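Local structure of hydroquinone dioxygenase large subunit (Pseudomonas sp., 4ZXA) at residues S31-L39 with Y116-I125; E38-A46 with G151-G159. The protein forms the metal-binding large subunit of a two-subunit, iron(II)-dependent hydroquinone 1,2-dioxygenase with a cupin fold, which probably opens the aromatic ring of hydroquinone. All blocks are in the same frame, centred on the assembly; numbering follows the deposited sequence.

How the interactions relate
Interactions 1 and 2 sit at opposite ends of strand 37-41, their centres about 20 Å apart, and share Glu38 and Leu39. Along the chain the segments alternate: 31-39 and 38-46 come first, then their partners 116-125 and 151-159. Both contacts involve the N-terminal five-stranded antiparallel sheet. Interaction 1 ties one of its hairpins to strand 116-121, the edge of the eight-stranded sheet whose strands 251-257 and 301-307 carry the cadmium ligands His256 and His303, and to the start of helix 122-136. Interaction 2 ties the next turn of the same sheet to the loop following that helix. Strand 37-41 thus leads from the edge of the metal-bearing sheet to the region where the subunits meet.

Interaction 1 of 2, residues S31-L39 with Y116-I125; sequences SFQLGAFEL and YTENFETPLI
Leu34 lies over one face of the Phe120 ring, its CG 3.7 Å from the ring centroid and offset toward the rim. With CG anti to the backbone N (chi1 -178°), its two methyls spread over strand and helix: CD1 presses on Phe120 CE1 at 3.3 Å and also reaches Leu124, while CD2 meets Ile125 CG1 at 3.8 Å. Phe37 continues this buried layer, with Phe120 CE2 near the plane of its ring at the edge. Tyr116 turns an edge toward the Phe37 face in an offset edge-to-face pair, centroids 5.3 Å apart and planes at 62°. Leu34 and Phe37 belong to a beta hairpin, 32-34 with 37-39, whose type II' turn meets the edge strand 116-121 of another sheet; strands 37-39 and 116-121 run at 92°, and side chains rather than strand pairing join them. Toward the partly exposed side the packing gives way to polar contacts. The extended Glu118 chain delivers OE1 to Ala36 N at 2.9 Å, on the syn side, and Tyr116 OH donates to the same OE1 at 2.6 Å from the opposite face of the carboxylate. Ala36 CB rests 3.4 Å from Tyr116 OH, and Ala36 also touches Pro51 of strand 45-52.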
ATOM      1  N   SER E  31       6.619 -11.687 -19.593  1.00 28.69           N
ATOM      2  CA  SER E  31       7.478 -10.615 -19.113  1.00 31.74           C
ATOM      3  C   SER E  31       7.712  -9.647 -20.266  1.00 28.63           C
ATOM      4  O   SER E  31       7.525 -10.006 -21.417  1.00 28.24           O
ATOM      5  CB  SER E  31       8.812 -11.168 -18.602  1.00 31.49           C
ATOM      6  OG  SER E  31       9.476 -11.894 -19.624  1.00 36.98           O
ATOM      7  N   PHE E  32       8.111  -8.419 -19.960  1.00 32.62           N
ATOM      8  CA  PHE E  32       8.340  -7.418 -20.998  1.00 29.66           C
ATOM      9  C   PHE E  32       9.694  -6.736 -20.828  1.00 28.83           C
ATOM     10  O   PHE E  32      10.217  -6.603 -19.718  1.00 28.09           O
ATOM     11  CB  PHE E  32       7.208  -6.374 -21.036  1.00 25.60           C
ATOM     12  CG  PHE E  32       5.889  -6.918 -21.523  1.00 27.28           C
ATOM     13  CD1 PHE E  32       5.020  -7.569 -20.655  1.00 28.35           C
ATOM     14  CD2 PHE E  32       5.518  -6.790 -22.849  1.00 25.43           C
ATOM     15  CE1 PHE E  32       3.803  -8.077 -21.105  1.00 25.70           C
ATOM     16  CE2 PHE E  32       4.305  -7.289 -23.300  1.00 26.13           C
ATOM     17  CZ  PHE E  32       3.447  -7.931 -22.430  1.00 24.69           C
ATOM     18  N   GLN E  33      10.257  -6.313 -21.951  1.00 27.13           N
ATOM     19  CA  GLN E  33      11.513  -5.596 -21.955  1.00 26.16           C
ATOM     20  C   GLN E  33      11.276  -4.212 -22.527  1.00 32.14           C
ATOM     21  O   GLN E  33      10.606  -4.050 -23.555  1.00 32.23           O
ATOM     22  CB  GLN E  33      12.550  -6.331 -22.811  1.00 32.08           C
ATOM     23  CG  GLN E  33      13.962  -5.757 -22.702  1.00 31.89           C
ATOM     24  CD  GLN E  33      14.659  -6.214 -21.435  1.00 32.83           C
ATOM     25  OE1 GLN E  33      14.384  -7.302 -20.933  1.00 41.55           O
ATOM     26  NE2 GLN E  33      15.548  -5.381 -20.901  1.00 31.26           N
ATOM     27  N   LEU E  34      11.822  -3.209 -21.857  1.00 29.96           N
ATOM     28  CA  LEU E  34      11.736  -1.843 -22.339  1.00 27.01           C
ATOM     29  C   LEU E  34      13.090  -1.249 -22.062  1.00 28.04           C
ATOM     30  O   LEU E  34      13.442  -1.023 -20.908  1.00 30.34           O
ATOM     31  CB  LEU E  34      10.638  -1.081 -21.596  1.00 27.12           C
ATOM     32  CG  LEU E  34      10.366   0.364 -22.010  1.00 31.18           C
ATOM     33  CD1 LEU E  34      10.133   0.451 -23.512  1.00 33.49           C
ATOM     34  CD2 LEU E  34       9.165   0.915 -21.253  1.00 30.83           C
ATOM     35  N   GLY E  35      13.869  -1.026 -23.118  1.00 34.54           N
ATOM     36  CA  GLY E  35      15.257  -0.645 -22.954  1.00 25.70           C
ATOM     37  C   GLY E  35      15.852  -1.582 -21.932  1.00 28.81           C
ATOM     38  O   GLY E  35      15.759  -2.795 -22.068  1.00 37.53           O
ATOM     39  N   ALA E  36      16.429  -1.030 -20.878  1.00 28.53           N
ATOM     40  CA  ALA E  36      17.144  -1.855 -19.918  1.00 32.58           C
ATOM     41  C   ALA E  36      16.260  -2.362 -18.790  1.00 33.29           C
ATOM     42  O   ALA E  36      16.757  -3.041 -17.885  1.00 33.75           O
ATOM     43  CB  ALA E  36      18.354  -1.099 -19.356  1.00 30.24           C
ATOM     44  N   PHE E  37      14.968  -2.033 -18.837  1.00 26.51           N
ATOM     45  CA  PHE E  37      14.026  -2.464 -17.802  1.00 28.22           C
ATOM     46  C   PHE E  37      13.429  -3.818 -18.147  1.00 25.73           C
ATOM     47  O   PHE E  37      13.121  -4.093 -19.296  1.00 30.49           O
ATOM     48  CB  PHE E  37      12.862  -1.462 -17.634  1.00 28.26           C
ATOM     49  CG  PHE E  37      13.237  -0.187 -16.947  1.00 22.72           C
ATOM     50  CD1 PHE E  37      13.371  -0.139 -15.580  1.00 24.90           C
ATOM     51  CD2 PHE E  37      13.440   0.971 -17.669  1.00 24.02           C
ATOM     52  CE1 PHE E  37      13.714   1.040 -14.939  1.00 22.31           C
ATOM     53  CE2 PHE E  37      13.784   2.143 -17.035  1.00 25.70           C
ATOM     54  CZ  PHE E  37      13.920   2.173 -15.665  1.00 23.44           C
ATOM     55  N   GLU E  38      13.223  -4.647 -17.138  1.00 27.38           N
ATOM     56  CA  GLU E  38      12.452  -5.858 -17.320  1.00 30.84           C
ATOM     57  C   GLU E  38      11.222  -5.817 -16.438  1.00 32.80           C
ATOM     58  O   GLU E  38      11.320  -5.671 -15.215  1.00 30.45           O
ATOM     59  CB  GLU E  38      13.274  -7.090 -16.966  1.00 33.83           C
ATOM     60  CG  GLU E  38      13.199  -8.170 -18.016  1.00 42.82           C
ATOM     61  CD  GLU E  38      12.945  -9.541 -17.436  1.00 51.74           C
ATOM     62  OE1 GLU E  38      12.447  -9.631 -16.287  1.00 53.24           O
ATOM     63  OE2 GLU E  38      13.246 -10.534 -18.138  1.00 61.16           O
ATOM     64  N   LEU E  39      10.062  -5.950 -17.066  1.00 28.82           N
ATOM     65  CA  LEU E  39       8.806  -5.985 -16.341  1.00 32.51           C
ATOM     66  C   LEU E  39       8.142  -7.373 -16.380  1.00 32.92           C
ATOM     67  O   LEU E  39       7.806  -7.881 -17.460  1.00 27.80           O
ATOM     68  CB  LEU E  39       7.860  -4.921 -16.903  1.00 30.53           C
ATOM     69  CG  LEU E  39       8.470  -3.521 -16.860  1.00 32.94           C
ATOM     70  CD1 LEU E  39       9.147  -3.179 -18.170  1.00 29.79           C
ATOM     71  CD2 LEU E  39       7.390  -2.495 -16.519  1.00 32.17           C
ATOM     72  N   TYR E 116      18.044   3.999 -11.642  1.00 28.59           N
ATOM     73  CA  TYR E 116      18.267   4.046 -13.079  1.00 32.23           C
ATOM     74  C   TYR E 116      17.117   4.776 -13.777  1.00 30.48           C
ATOM     75  O   TYR E 116      15.951   4.614 -13.405  1.00 30.05           O
ATOM     76  CB  TYR E 116      18.427   2.631 -13.636  1.00 28.09           C
ATOM     77  CG  TYR E 116      18.540   2.552 -15.141  1.00 26.17           C
ATOM     78  CD1 TYR E 116      19.741   2.828 -15.795  1.00 25.99           C
ATOM     79  CD2 TYR E 116      17.451   2.173 -15.909  1.00 25.47           C
ATOM     80  CE1 TYR E 116      19.840   2.737 -17.186  1.00 25.90           C
ATOM     81  CE2 TYR E 116      17.537   2.077 -17.290  1.00 31.56           C
ATOM     82  CZ  TYR E 116      18.729   2.364 -17.928  1.00 33.78           C
ATOM     83  OH  TYR E 116      18.780   2.267 -19.301  1.00 31.64           O
ATOM     84  N   THR E 117      17.451   5.575 -14.786  1.00 32.31           N
ATOM     85  CA  THR E 117      16.444   6.238 -15.619  1.00 35.54           C
ATOM     86  C   THR E 117      16.766   5.984 -17.085  1.00 34.46           C
ATOM     87  O   THR E 117      17.937   5.939 -17.448  1.00 38.31           O
ATOM     88  CB  THR E 117      16.457   7.770 -15.440  1.00 31.09           C
ATOM     89  OG1 THR E 117      16.562   8.104 -14.052  1.00 33.90           O
ATOM     90  CG2 THR E 117      15.195   8.393 -16.056  1.00 24.76           C
ATOM     91  N   GLU E 118      15.740   5.826 -17.920  1.00 30.64           N
ATOM     92  CA  GLU E 118      15.946   5.700 -19.361  1.00 32.43           C
ATOM     93  C   GLU E 118      14.843   6.413 -20.122  1.00 30.81           C
ATOM     94  O   GLU E 118      13.685   6.361 -19.724  1.00 30.63           O
ATOM     95  CB  GLU E 118      16.011   4.235 -19.806  1.00 28.38           C
ATOM     96  CG  GLU E 118      16.146   4.102 -21.328  1.00 34.68           C
ATOM     97  CD  GLU E 118      16.582   2.719 -21.784  1.00 39.53           C
ATOM     98  OE1 GLU E 118      16.809   1.842 -20.917  1.00 36.40           O
ATOM     99  OE2 GLU E 118      16.706   2.512 -23.014  1.00 35.67           O
ATOM    100  N   ASN E 119      15.211   7.070 -21.218  1.00 34.00           N
ATOM    101  CA  ASN E 119      14.274   7.885 -21.992  1.00 32.61           C
ATOM    102  C   ASN E 119      13.665   7.111 -23.153  1.00 31.13           C
ATOM    103  O   ASN E 119      14.314   6.243 -23.727  1.00 34.57           O
ATOM    104  CB  ASN E 119      14.975   9.135 -22.503  1.00 27.84           C
ATOM    105  CG  ASN E 119      14.012  10.145 -23.090  1.00 35.50           C
ATOM    106  OD1 ASN E 119      13.830  10.216 -24.306  1.00 42.23           O
ATOM    107  ND2 ASN E 119      13.389  10.937 -22.227  1.00 32.14           N
ATOM    108  N   PHE E 120      12.415   7.413 -23.493  1.00 31.98           N
ATOM    109  CA  PHE E 120      11.714   6.646 -24.522  1.00 33.63           C
ATOM    110  C   PHE E 120      10.836   7.520 -25.408  1.00 34.38           C
ATOM    111  O   PHE E 120      10.242   8.487 -24.944  1.00 37.63           O
ATOM    112  CB  PHE E 120      10.856   5.545 -23.890  1.00 27.80           C
ATOM    113  CG  PHE E 120      11.651   4.465 -23.216  1.00 31.05           C
ATOM    114  CD1 PHE E 120      12.096   3.364 -23.928  1.00 31.86           C
ATOM    115  CD2 PHE E 120      11.937   4.533 -21.858  1.00 33.28           C
ATOM    116  CE1 PHE E 120      12.821   2.347 -23.308  1.00 31.36           C
ATOM    117  CE2 PHE E 120      12.669   3.520 -21.226  1.00 34.73           C
ATOM    118  CZ  PHE E 120      13.115   2.424 -21.958  1.00 31.88           C
ATOM    119  N   GLU E 121      10.755   7.173 -26.689  1.00 32.81           N
ATOM    120  CA  GLU E 121       9.807   7.825 -27.584  1.00 34.17           C
ATOM    121  C   GLU E 121       8.411   7.433 -27.124  1.00 35.51           C
ATOM    122  O   GLU E 121       8.096   6.248 -26.989  1.00 36.24           O
ATOM    123  CB  GLU E 121      10.028   7.384 -29.033  1.00 37.24           C
ATOM    124  CG  GLU E 121      11.405   7.722 -29.614  1.00 35.05           C
ATOM    125  CD  GLU E 121      11.624   9.216 -29.789  1.00 53.19           C
ATOM    126  OE1 GLU E 121      10.632   9.951 -30.002  1.00 59.12           O
ATOM    127  OE2 GLU E 121      12.791   9.659 -29.709  1.00 59.37           O
ATOM    128  N   THR E 122       7.565   8.420 -26.883  1.00 33.72           N
ATOM    129  CA  THR E 122       6.258   8.135 -26.307  1.00 32.18           C
ATOM    130  C   THR E 122       5.536   6.908 -26.893  1.00 33.01           C
ATOM    131  O   THR E 122       5.040   6.061 -26.149  1.00 36.29           O
ATOM    132  CB  THR E 122       5.366   9.368 -26.361  1.00 31.24           C
ATOM    133  OG1 THR E 122       5.999  10.419 -25.624  1.00 33.14           O
ATOM    134  CG2 THR E 122       4.007   9.075 -25.753  1.00 29.77           C
ATOM    135  N   PRO E 123       5.488   6.794 -28.223  1.00 31.22           N
ATOM    136  CA  PRO E 123       4.699   5.682 -28.771  1.00 28.46           C
ATOM    137  C   PRO E 123       5.216   4.297 -28.380  1.00 34.91           C
ATOM    138  O   PRO E 123       4.403   3.377 -28.240  1.00 31.44           O
ATOM    139  CB  PRO E 123       4.792   5.886 -30.292  1.00 32.62           C
ATOM    140  CG  PRO E 123       5.170   7.319 -30.463  1.00 37.18           C
ATOM    141  CD  PRO E 123       6.028   7.668 -29.276  1.00 32.03           C
ATOM    142  N   LEU E 124       6.528   4.145 -28.205  1.00 31.67           N
ATOM    143  CA  LEU E 124       7.097   2.855 -27.811  1.00 30.97           C
ATOM    144  C   LEU E 124       6.704   2.462 -26.375  1.00 31.75           C
ATOM    145  O   LEU E 124       6.163   1.371 -26.139  1.00 29.05           O
ATOM    146  CB  LEU E 124       8.624   2.852 -27.981  1.00 34.44           C
ATOM    147  CG  LEU E 124       9.351   1.602 -27.473  1.00 42.99           C
ATOM    148  CD1 LEU E 124       8.834   0.344 -28.169  1.00 42.02           C
ATOM    149  CD2 LEU E 124      10.865   1.729 -27.618  1.00 37.86           C
ATOM    150  N   ILE E 125       6.965   3.349 -25.417  1.00 30.75           N
ATOM    151  CA  ILE E 125       6.606   3.075 -24.031  1.00 28.47           C
ATOM    152  C   ILE E 125       5.096   2.930 -23.878  1.00 34.76           C
ATOM    153  O   ILE E 125       4.625   2.118 -23.071  1.00 33.14           O
ATOM    154  CB  ILE E 125       7.130   4.150 -23.058  1.00 29.76           C
ATOM    155  CG1 ILE E 125       6.718   3.801 -21.624  1.00 22.43           C
ATOM    156  CG2 ILE E 125       6.621   5.523 -23.447  1.00 26.43           C
ATOM    157  CD1 ILE E 125       7.576   4.446 -20.580  1.00 18.72           C
TER

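Interaction 2 of 2, residues E38-A46 with G151-G159; sequences ELSRDEYFA and GSAFGRKNG
An Asx turn at Asp42 shapes the tight connection between strands 37-41 and 45-52, and its tip, Glu43 and Tyr44, docks on Phe154, Gly155 and Arg156 of an irregular loop. Asp42 OD1 accepts both Tyr44 N and, nearly along its C-O axis, Phe45 N at 2.6 Å, while OD2 is bonded to Thr308 of the second large subunit. The two backbones come together where Gly155 N donates to Glu43 O at 2.8 Å, in the carbonyl plane and on a lone pair; Glu43 CA in turn makes a CA-H...O contact with Gly155 O. Arg41 fastens the connection from within. Its chain bends at chi3 (-79°), bringing the guanidinium edge-on between two carbonyls: NE and NH2 hold Asp42 O side-on, and NH1 and NH2 grip Ala153 O end-on at 3.0 and 2.9 Å. These four bonds, all near the guanidinium plane, should fix the rotation of the group.

Glu43 and Arg156 run side by side, pointing the same way, and form a salt bridge in which Arg156 NE meets the anti lone pair of Glu43 OE2 at 3.2 Å, with the carboxylate and guanidinium planes 53° apart and Arg156 NH1 bonded to Ala9 O and Asn7 O of the small subunit. Tyr44 comes edge-first onto Phe154, its CD2 3.6 Å above the centre of that ring, planes at 62°. Phe250 of the second large subunit meets both rings, and Glu249 of that subunit holds Tyr44 OH, so the aromatic pair lies at the subunit interface. Within the chain, the start of helix 63-75 borders the contact, Ala63 touching Arg41 and Asp64 touching Ala153 and Phe154, while Trp136 at the end of helix 122-136 packs on Leu39 and Ala46 of the adjoining strands.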
ATOM      1  N   GLU E  38      13.223  -4.647 -17.138  1.00 27.38           N
ATOM      2  CA  GLU E  38      12.452  -5.858 -17.320  1.00 30.84           C
ATOM      3  C   GLU E  38      11.222  -5.817 -16.438  1.00 32.80           C
ATOM      4  O   GLU E  38      11.320  -5.671 -15.215  1.00 30.45           O
ATOM      5  CB  GLU E  38      13.274  -7.090 -16.966  1.00 33.83           C
ATOM      6  CG  GLU E  38      13.199  -8.170 -18.016  1.00 42.82           C
ATOM      7  CD  GLU E  38      12.945  -9.541 -17.436  1.00 51.74           C
ATOM      8  OE1 GLU E  38      12.447  -9.631 -16.287  1.00 53.24           O
ATOM      9  OE2 GLU E  38      13.246 -10.534 -18.138  1.00 61.16           O
ATOM     10  N   LEU E  39      10.062  -5.950 -17.066  1.00 28.82           N
ATOM     11  CA  LEU E  39       8.806  -5.985 -16.341  1.00 32.51           C
ATOM     12  C   LEU E  39       8.142  -7.373 -16.380  1.00 32.92           C
ATOM     13  O   LEU E  39       7.806  -7.881 -17.460  1.00 27.80           O
ATOM     14  CB  LEU E  39       7.860  -4.921 -16.903  1.00 30.53           C
ATOM     15  CG  LEU E  39       8.470  -3.521 -16.860  1.00 32.94           C
ATOM     16  CD1 LEU E  39       9.147  -3.179 -18.170  1.00 29.79           C
ATOM     17  CD2 LEU E  39       7.390  -2.495 -16.519  1.00 32.17           C
ATOM     18  N   SER E  40       7.952  -7.976 -15.205  1.00 26.26           N
ATOM     19  CA  SER E  40       7.235  -9.244 -15.109  1.00 25.83           C
ATOM     20  C   SER E  40       6.277  -9.205 -13.937  1.00 26.48           C
ATOM     21  O   SER E  40       6.414  -8.365 -13.055  1.00 29.20           O
ATOM     22  CB  SER E  40       8.211 -10.394 -14.904  1.00 28.51           C
ATOM     23  OG  SER E  40       8.768 -10.335 -13.606  1.00 28.56           O
ATOM     24  N   ARG E  41       5.323 -10.126 -13.915  1.00 29.71           N
ATOM     25  CA  ARG E  41       4.399 -10.228 -12.798  1.00 28.45           C
ATOM     26  C   ARG E  41       4.149 -11.682 -12.435  1.00 29.60           C
ATOM     27  O   ARG E  41       4.227 -12.564 -13.280  1.00 26.49           O
ATOM     28  CB  ARG E  41       3.079  -9.528 -13.122  1.00 25.54           C
ATOM     29  CG  ARG E  41       2.082 -10.392 -13.863  1.00 24.53           C
ATOM     30  CD  ARG E  41       0.655 -10.007 -13.528  1.00 27.07           C
ATOM     31  NE  ARG E  41       0.227 -10.549 -12.244  1.00 27.80           N
ATOM     32  CZ  ARG E  41      -0.998 -10.424 -11.749  1.00 29.02           C
ATOM     33  NH1 ARG E  41      -1.927  -9.774 -12.426  1.00 22.20           N
ATOM     34  NH2 ARG E  41      -1.293 -10.951 -10.573  1.00 29.99           N
ATOM     35  N   ASP E  42       3.849 -11.925 -11.166  1.00 30.98           N
ATOM     36  CA  ASP E  42       3.460 -13.251 -10.723  1.00 28.54           C
ATOM     37  C   ASP E  42       2.058 -13.201 -10.131  1.00 29.98           C
ATOM     38  O   ASP E  42       1.246 -12.373 -10.522  1.00 34.07           O
ATOM     39  CB  ASP E  42       4.462 -13.820  -9.717  1.00 32.75           C
ATOM     40  CG  ASP E  42       4.665 -12.923  -8.525  1.00 31.33           C
ATOM     41  OD1 ASP E  42       3.774 -12.105  -8.241  1.00 27.91           O
ATOM     42  OD2 ASP E  42       5.715 -13.038  -7.870  1.00 30.39           O
ATOM     43  N   GLU E  43       1.777 -14.091  -9.193  1.00 27.52           N
ATOM     44  CA  GLU E  43       0.444 -14.194  -8.622  1.00 29.42           C
ATOM     45  C   GLU E  43       0.086 -13.009  -7.724  1.00 34.07           C
ATOM     46  O   GLU E  43      -1.086 -12.714  -7.520  1.00 31.96           O
ATOM     47  CB  GLU E  43       0.293 -15.511  -7.860  1.00 28.71           C
ATOM     48  CG  GLU E  43       0.309 -16.745  -8.747  1.00 34.21           C
ATOM     49  CD  GLU E  43       1.706 -17.280  -8.993  1.00 34.18           C
ATOM     50  OE1 GLU E  43       2.681 -16.599  -8.629  1.00 37.17           O
ATOM     51  OE2 GLU E  43       1.831 -18.384  -9.554  1.00 29.99           O
ATOM     52  N   TYR E  44       1.097 -12.335  -7.191  1.00 27.71           N
ATOM     53  CA  TYR E  44       0.864 -11.210  -6.287  1.00 24.92           C
ATOM     54  C   TYR E  44       1.536  -9.890  -6.694  1.00 26.08           C
ATOM     55  O   TYR E  44       1.026  -8.817  -6.375  1.00 25.34           O
ATOM     56  CB  TYR E  44       1.328 -11.561  -4.870  1.00 27.01           C
ATOM     57  CG  TYR E  44       0.329 -12.333  -4.034  1.00 28.87           C
ATOM     58  CD1 TYR E  44       0.625 -13.607  -3.563  1.00 27.91           C
ATOM     59  CD2 TYR E  44      -0.900 -11.789  -3.711  1.00 27.57           C
ATOM     60  CE1 TYR E  44      -0.271 -14.305  -2.791  1.00 26.06           C
ATOM     61  CE2 TYR E  44      -1.807 -12.482  -2.938  1.00 29.72           C
ATOM     62  CZ  TYR E  44      -1.491 -13.743  -2.480  1.00 30.78           C
ATOM     63  OH  TYR E  44      -2.400 -14.443  -1.710  1.00 25.66           O
ATOM     64  N   PHE E  45       2.682  -9.956  -7.370  1.00 22.33           N
ATOM     65  CA  PHE E  45       3.469  -8.748  -7.597  1.00 18.79           C
ATOM     66  C   PHE E  45       3.862  -8.476  -9.041  1.00 22.70           C
ATOM     67  O   PHE E  45       4.217  -9.384  -9.794  1.00 25.52           O
ATOM     68  CB  PHE E  45       4.742  -8.766  -6.752  1.00 20.52           C
ATOM     69  CG  PHE E  45       4.531  -9.231  -5.340  1.00 26.27           C
ATOM     70  CD1 PHE E  45       3.882  -8.423  -4.418  1.00 21.13           C
ATOM     71  CD2 PHE E  45       4.993 -10.474  -4.929  1.00 22.59           C
ATOM     72  CE1 PHE E  45       3.678  -8.846  -3.112  1.00 24.71           C
ATOM     73  CE2 PHE E  45       4.801 -10.904  -3.619  1.00 24.37           C
ATOM     74  CZ  PHE E  45       4.140 -10.091  -2.709  1.00 25.18           C
ATOM     75  N   ALA E  46       3.812  -7.203  -9.414  1.00 22.24           N
ATOM     76  CA  ALA E  46       4.585  -6.726 -10.545  1.00 24.12           C
ATOM     77  C   ALA E  46       6.028  -6.597 -10.073  1.00 24.41           C
ATOM     78  O   ALA E  46       6.292  -6.216  -8.926  1.00 22.42           O
ATOM     79  CB  ALA E  46       4.065  -5.381 -11.028  1.00 22.93           C
ATOM     80  N   GLY E 151     -13.215  -7.131  -8.763  1.00 20.03           N
ATOM     81  CA  GLY E 151     -12.628  -8.320  -8.160  1.00 23.28           C
ATOM     82  C   GLY E 151     -11.128  -8.194  -7.899  1.00 31.67           C
ATOM     83  O   GLY E 151     -10.599  -7.100  -7.656  1.00 24.04           O
ATOM     84  N   SER E 152     -10.435  -9.327  -7.965  1.00 32.34           N
ATOM     85  CA  SER E 152      -9.026  -9.398  -7.615  1.00 24.62           C
ATOM     86  C   SER E 152      -8.109  -9.314  -8.835  1.00 28.55           C
ATOM     87  O   SER E 152      -8.432  -9.841  -9.900  1.00 26.24           O
ATOM     88  CB  SER E 152      -8.752 -10.704  -6.862  1.00 27.24           C
ATOM     89  OG  SER E 152      -7.388 -10.815  -6.475  1.00 27.71           O
ATOM     90  N   ALA E 153      -6.954  -8.666  -8.677  1.00 23.00           N
ATOM     91  CA  ALA E 153      -5.932  -8.715  -9.719  1.00 26.17           C
ATOM     92  C   ALA E 153      -4.972  -9.869  -9.465  1.00 25.26           C
ATOM     93  O   ALA E 153      -4.016 -10.068 -10.226  1.00 22.95           O
ATOM     94  CB  ALA E 153      -5.166  -7.409  -9.784  1.00 25.68           C
ATOM     95  N   PHE E 154      -5.224 -10.615  -8.390  1.00 22.02           N
ATOM     96  CA  PHE E 154      -4.278 -11.630  -7.939  1.00 30.15           C
ATOM     97  C   PHE E 154      -4.508 -13.000  -8.587  1.00 35.62           C
ATOM     98  O   PHE E 154      -5.622 -13.336  -8.995  1.00 32.71           O
ATOM     99  CB  PHE E 154      -4.302 -11.750  -6.416  1.00 27.42           C
ATOM    100  CG  PHE E 154      -3.807 -10.524  -5.703  1.00 28.15           C
ATOM    101  CD1 PHE E 154      -2.715  -9.810  -6.183  1.00 27.76           C
ATOM    102  CD2 PHE E 154      -4.433 -10.084  -4.547  1.00 24.09           C
ATOM    103  CE1 PHE E 154      -2.249  -8.676  -5.508  1.00 26.39           C
ATOM    104  CE2 PHE E 154      -3.982  -8.951  -3.876  1.00 25.91           C
ATOM    105  CZ  PHE E 154      -2.883  -8.249  -4.355  1.00 25.34           C
ATOM    106  N   GLY E 155      -3.432 -13.771  -8.696  1.00 34.41           N
ATOM    107  CA  GLY E 155      -3.510 -15.148  -9.147  1.00 33.44           C
ATOM    108  C   GLY E 155      -2.831 -15.332 -10.489  1.00 38.82           C
ATOM    109  O   GLY E 155      -2.063 -14.480 -10.937  1.00 36.64           O
ATOM    110  N   ARG E 156      -3.123 -16.444 -11.144  1.00 30.98           N
ATOM    111  CA  ARG E 156      -2.518 -16.722 -12.427  1.00 30.41           C
ATOM    112  C   ARG E 156      -3.333 -16.112 -13.571  1.00 33.95           C
ATOM    113  O   ARG E 156      -4.497 -15.731 -13.392  1.00 28.39           O
ATOM    114  CB  ARG E 156      -2.311 -18.231 -12.576  1.00 31.31           C
ATOM    115  CG  ARG E 156      -1.388 -18.754 -11.495  1.00 33.77           C
ATOM    116  CD  ARG E 156      -1.171 -20.253 -11.553  1.00 40.44           C
ATOM    117  NE  ARG E 156      -0.180 -20.678 -10.565  1.00 37.18           N
ATOM    118  CZ  ARG E 156      -0.004 -21.939 -10.181  1.00 44.83           C
ATOM    119  NH1 ARG E 156      -0.755 -22.904 -10.704  1.00 44.55           N
ATOM    120  NH2 ARG E 156       0.920 -22.232  -9.274  1.00 29.52           N
ATOM    121  N   LYS E 157      -2.706 -15.976 -14.734  1.00 30.71           N
ATOM    122  CA  LYS E 157      -3.395 -15.375 -15.867  1.00 32.82           C
ATOM    123  C   LYS E 157      -4.764 -16.002 -16.033  1.00 30.77           C
ATOM    124  O   LYS E 157      -4.930 -17.211 -15.883  1.00 31.01           O
ATOM    125  CB  LYS E 157      -2.585 -15.535 -17.147  1.00 35.13           C
ATOM    126  CG  LYS E 157      -3.350 -15.109 -18.389  1.00 32.62           C
ATOM    127  CD  LYS E 157      -3.604 -13.616 -18.432  1.00 29.52           C
ATOM    128  CE  LYS E 157      -4.277 -13.261 -19.743  1.00 32.48           C
ATOM    129  NZ  LYS E 157      -4.087 -11.863 -20.149  1.00 30.27           N
ATOM    130  N   ASN E 158      -5.760 -15.182 -16.331  1.00 31.55           N
ATOM    131  CA  ASN E 158      -7.114 -15.695 -16.341  1.00 28.17           C
ATOM    132  C   ASN E 158      -8.090 -14.827 -17.133  1.00 36.58           C
ATOM    133  O   ASN E 158      -8.928 -14.110 -16.563  1.00 33.72           O
ATOM    134  CB  ASN E 158      -7.605 -15.898 -14.914  1.00 31.48           C
ATOM    135  CG  ASN E 158      -8.929 -16.619 -14.867  1.00 41.14           C
ATOM    136  OD1 ASN E 158      -9.705 -16.558 -15.822  1.00 36.20           O
ATOM    137  ND2 ASN E 158      -9.191 -17.329 -13.771  1.00 38.69           N
ATOM    138  N   GLY E 159      -7.980 -14.911 -18.454  1.00 32.84           N
ATOM    139  CA  GLY E 159      -8.804 -14.107 -19.330  1.00 30.18           C
ATOM    140  C   GLY E 159      -8.267 -12.702 -19.523  1.00 35.13           C
ATOM    141  O   GLY E 159      -7.158 -12.360 -19.102  1.00 29.22           O
TER